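Local coordinates for protein CG8862 (PDB 3ISM) that probably cuts DNA and RNA without sequence specificity as the magnesium-dependent mitochondrial endonuclease G, here captured in complex with its protein inhibitor EndoGI, at residues 29-34 with 49-54. Residues are numbered along the deposited sequence; the frame is centred on the assembly and turned at random.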
loop_
_atom_site.group_PDB
_atom_site.type_symbol
_atom_site.label_atom_id
_atom_site.label_comp_id
_atom_site.label_asym_id
_atom_site.label_seq_id
_atom_site.Cartn_x
_atom_site.Cartn_y
_atom_site.Cartn_z
ATOM N N GLY B 29 14.578 0.914 -2.641
ATOM C CA GLY B 29 14.027 0.732 -1.300
ATOM C C GLY B 29 14.658 -0.501 -0.697
ATOM O O GLY B 29 15.433 -1.192 -1.366
ATOM N N LEU B 30 14.351 -0.784 0.566
ATOM C CA LEU B 30 15.010 -1.896 1.245
ATOM C C LEU B 30 14.031 -2.893 1.878
ATOM O O LEU B 30 14.367 -3.574 2.846
ATOM C CB LEU B 30 16.058 -1.390 2.257
ATOM C CG LEU B 30 17.157 -0.423 1.771
ATOM C CD1 LEU B 30 17.805 0.301 2.956
ATOM C CD2 LEU B 30 18.228 -1.121 0.913
ATOM N N ASP B 31 12.831 -2.992 1.315
ATOM C CA ASP B 31 11.854 -3.935 1.822
ATOM C C ASP B 31 12.112 -5.324 1.232
ATOM O O ASP B 31 11.986 -5.534 0.026
ATOM C CB ASP B 31 10.425 -3.457 1.527
ATOM C CG ASP B 31 9.371 -4.142 2.404
ATOM O OD1 ASP B 31 9.758 -4.882 3.326
ATOM O OD2 ASP B 31 8.153 -3.922 2.196
ATOM N N HIS B 32 12.511 -6.255 2.090
ATOM C CA HIS B 32 12.526 -7.674 1.747
ATOM C C HIS B 32 13.266 -7.897 0.417
ATOM O O HIS B 32 12.707 -8.452 -0.546
ATOM C CB HIS B 32 11.076 -8.171 1.674
ATOM C CG HIS B 32 10.894 -9.588 2.105
ATOM N ND1 HIS B 32 10.930 -9.974 3.431
ATOM C CD2 HIS B 32 10.666 -10.712 1.389
ATOM C CE1 HIS B 32 10.751 -11.279 3.507
ATOM N NE2 HIS B 32 10.565 -11.747 2.283
ATOM N N VAL B 33 14.516 -7.439 0.375
ATOM C CA VAL B 33 15.320 -7.446 -0.856
ATOM C C VAL B 33 16.000 -8.792 -1.043
ATOM O O VAL B 33 16.698 -9.278 -0.141
ATOM C CB VAL B 33 16.379 -6.311 -0.890
ATOM C CG1 VAL B 33 17.300 -6.465 -2.112
ATOM C CG2 VAL B 33 15.705 -4.944 -0.924
ATOM N N ARG B 34 15.779 -9.388 -2.213
ATOM C CA ARG B 34 16.302 -10.712 -2.518
ATOM C C ARG B 34 17.066 -10.709 -3.833
ATOM O O ARG B 34 16.680 -10.042 -4.788
ATOM C CB ARG B 34 15.166 -11.730 -2.580
ATOM C CG ARG B 34 14.661 -12.205 -1.209
ATOM C CD ARG B 34 13.463 -13.145 -1.331
ATOM N NE ARG B 34 13.803 -14.379 -2.038
ATOM C CZ ARG B 34 13.491 -14.638 -3.308
ATOM N NH1 ARG B 34 12.809 -13.756 -4.028
ATOM N NH2 ARG B 34 13.849 -15.792 -3.857
ATOM N N VAL B 49 3.306 -9.423 -4.502
ATOM C CA VAL B 49 3.979 -9.104 -5.779
ATOM C C VAL B 49 5.261 -8.316 -5.442
ATOM O O VAL B 49 5.459 -7.949 -4.295
ATOM C CB VAL B 49 3.078 -8.230 -6.721
ATOM C CG1 VAL B 49 1.760 -8.924 -7.020
ATOM C CG2 VAL B 49 2.808 -6.855 -6.129
ATOM N N PRO B 50 6.157 -8.083 -6.431
ATOM C CA PRO B 50 7.295 -7.228 -6.077
ATOM C C PRO B 50 6.913 -5.779 -5.719
ATOM O O PRO B 50 5.910 -5.275 -6.197
ATOM C CB PRO B 50 8.138 -7.214 -7.367
ATOM C CG PRO B 50 7.731 -8.428 -8.116
ATOM C CD PRO B 50 6.263 -8.596 -7.814
ATOM N N HIS B 51 7.703 -5.129 -4.873
ATOM C CA HIS B 51 7.745 -3.664 -4.891
ATOM C C HIS B 51 8.445 -3.236 -6.188
ATOM O O HIS B 51 7.996 -2.332 -6.853
ATOM C CB HIS B 51 8.554 -3.103 -3.729
ATOM C CG HIS B 51 7.899 -3.242 -2.386
ATOM N ND1 HIS B 51 6.752 -2.562 -2.041
ATOM C CD2 HIS B 51 8.275 -3.936 -1.279
ATOM C CE1 HIS B 51 6.437 -2.838 -0.783
ATOM N NE2 HIS B 51 7.343 -3.677 -0.301
ATOM N N TRP B 52 9.575 -3.873 -6.497
ATOM C CA TRP B 52 10.386 -3.539 -7.671
ATOM C C TRP B 52 11.324 -4.692 -8.008
ATOM O O TRP B 52 11.602 -5.565 -7.158
ATOM C CB TRP B 52 11.206 -2.237 -7.472
ATOM C CG TRP B 52 12.077 -2.178 -6.226
ATOM C CD1 TRP B 52 11.754 -1.600 -5.036
ATOM C CD2 TRP B 52 13.417 -2.679 -6.070
ATOM N NE1 TRP B 52 12.790 -1.730 -4.135
ATOM C CE2 TRP B 52 13.825 -2.387 -4.746
ATOM C CE3 TRP B 52 14.302 -3.359 -6.906
ATOM C CZ2 TRP B 52 15.078 -2.756 -4.245
ATOM C CZ3 TRP B 52 15.563 -3.727 -6.400
ATOM C CH2 TRP B 52 15.923 -3.435 -5.084
ATOM N N VAL B 53 11.782 -4.724 -9.260
ATOM C CA VAL B 53 12.935 -5.539 -9.602
ATOM C C VAL B 53 13.972 -4.627 -10.281
ATOM O O VAL B 53 13.620 -3.550 -10.794
ATOM C CB VAL B 53 12.584 -6.724 -10.536
ATOM C CG1 VAL B 53 11.593 -7.665 -9.893
ATOM C CG2 VAL B 53 12.055 -6.216 -11.880
ATOM N N PHE B 54 15.232 -5.063 -10.280
ATOM C CA PHE B 54 16.295 -4.294 -10.882
ATOM C C PHE B 54 17.147 -5.186 -11.790
ATOM O O PHE B 54 17.453 -6.335 -11.456
ATOM C CB PHE B 54 17.169 -3.602 -9.821
ATOM C CG PHE B 54 17.526 -2.192 -10.184
ATOM C CD1 PHE B 54 16.843 -1.124 -9.610
ATOM C CD2 PHE B 54 18.489 -1.936 -11.159
ATOM C CE1 PHE B 54 17.144 0.193 -9.984
ATOM C CE2 PHE B 54 18.787 -0.629 -11.540
ATOM C CZ PHE B 54 18.105 0.440 -10.958
HETATM O O HOH W 1 11.787 -1.771 -1.420
#
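Two rings of the segment 49-54, H51 and W52, meet the segment 29-34 at their edges. In the plane of the W52 indole, the carbonyl oxygen of G29 comes up to the six-membered ring, with O 3.3 Å from CZ2 of W52. The methyl CG2 of V33 makes an apolar contact with the same carbon, 4.0 Å from W52 CZ2. The pyrrole side of the indole is tied in through a water, which accepts from W52 NE1 at 2.9 Å and, more loosely, from the backbone N of D31 at 3.2 Å.

At the H51 edge sits the carboxylate of D31. NE2 of H51 donates to OD2 of D31 over 2.6 Å, a short but bent bond with an N-H...O angle of 142°. The oxygen is approached on its anti side, 31° out of the carboxylate plane, and carboxylate and ring are turned well out of coplanarity. The D31 carboxylate gets there because CG is anti to the backbone N (chi1 -161°), while CB of D31 packs 3.6 Å from CD2 of H51. With an alanine at H51, D31 OD2 would probably lose this donor and a gap would open beside its CB. D31 also packs against D31 of the second subunit.

Strand 40-44 lies between strands 33-35 and 49-57 in the mixed sheet, and OG of its S42 donates a hydrogen bond to the carbonyl oxygen of D31. The backbones of H51 and W52 both hydrogen-bond to S42, so two residues sit opposite one, and the contact thus joins the loop leading into an edge strand to a classic beta bulge in the central sheet of this non-specific endonuclease fold.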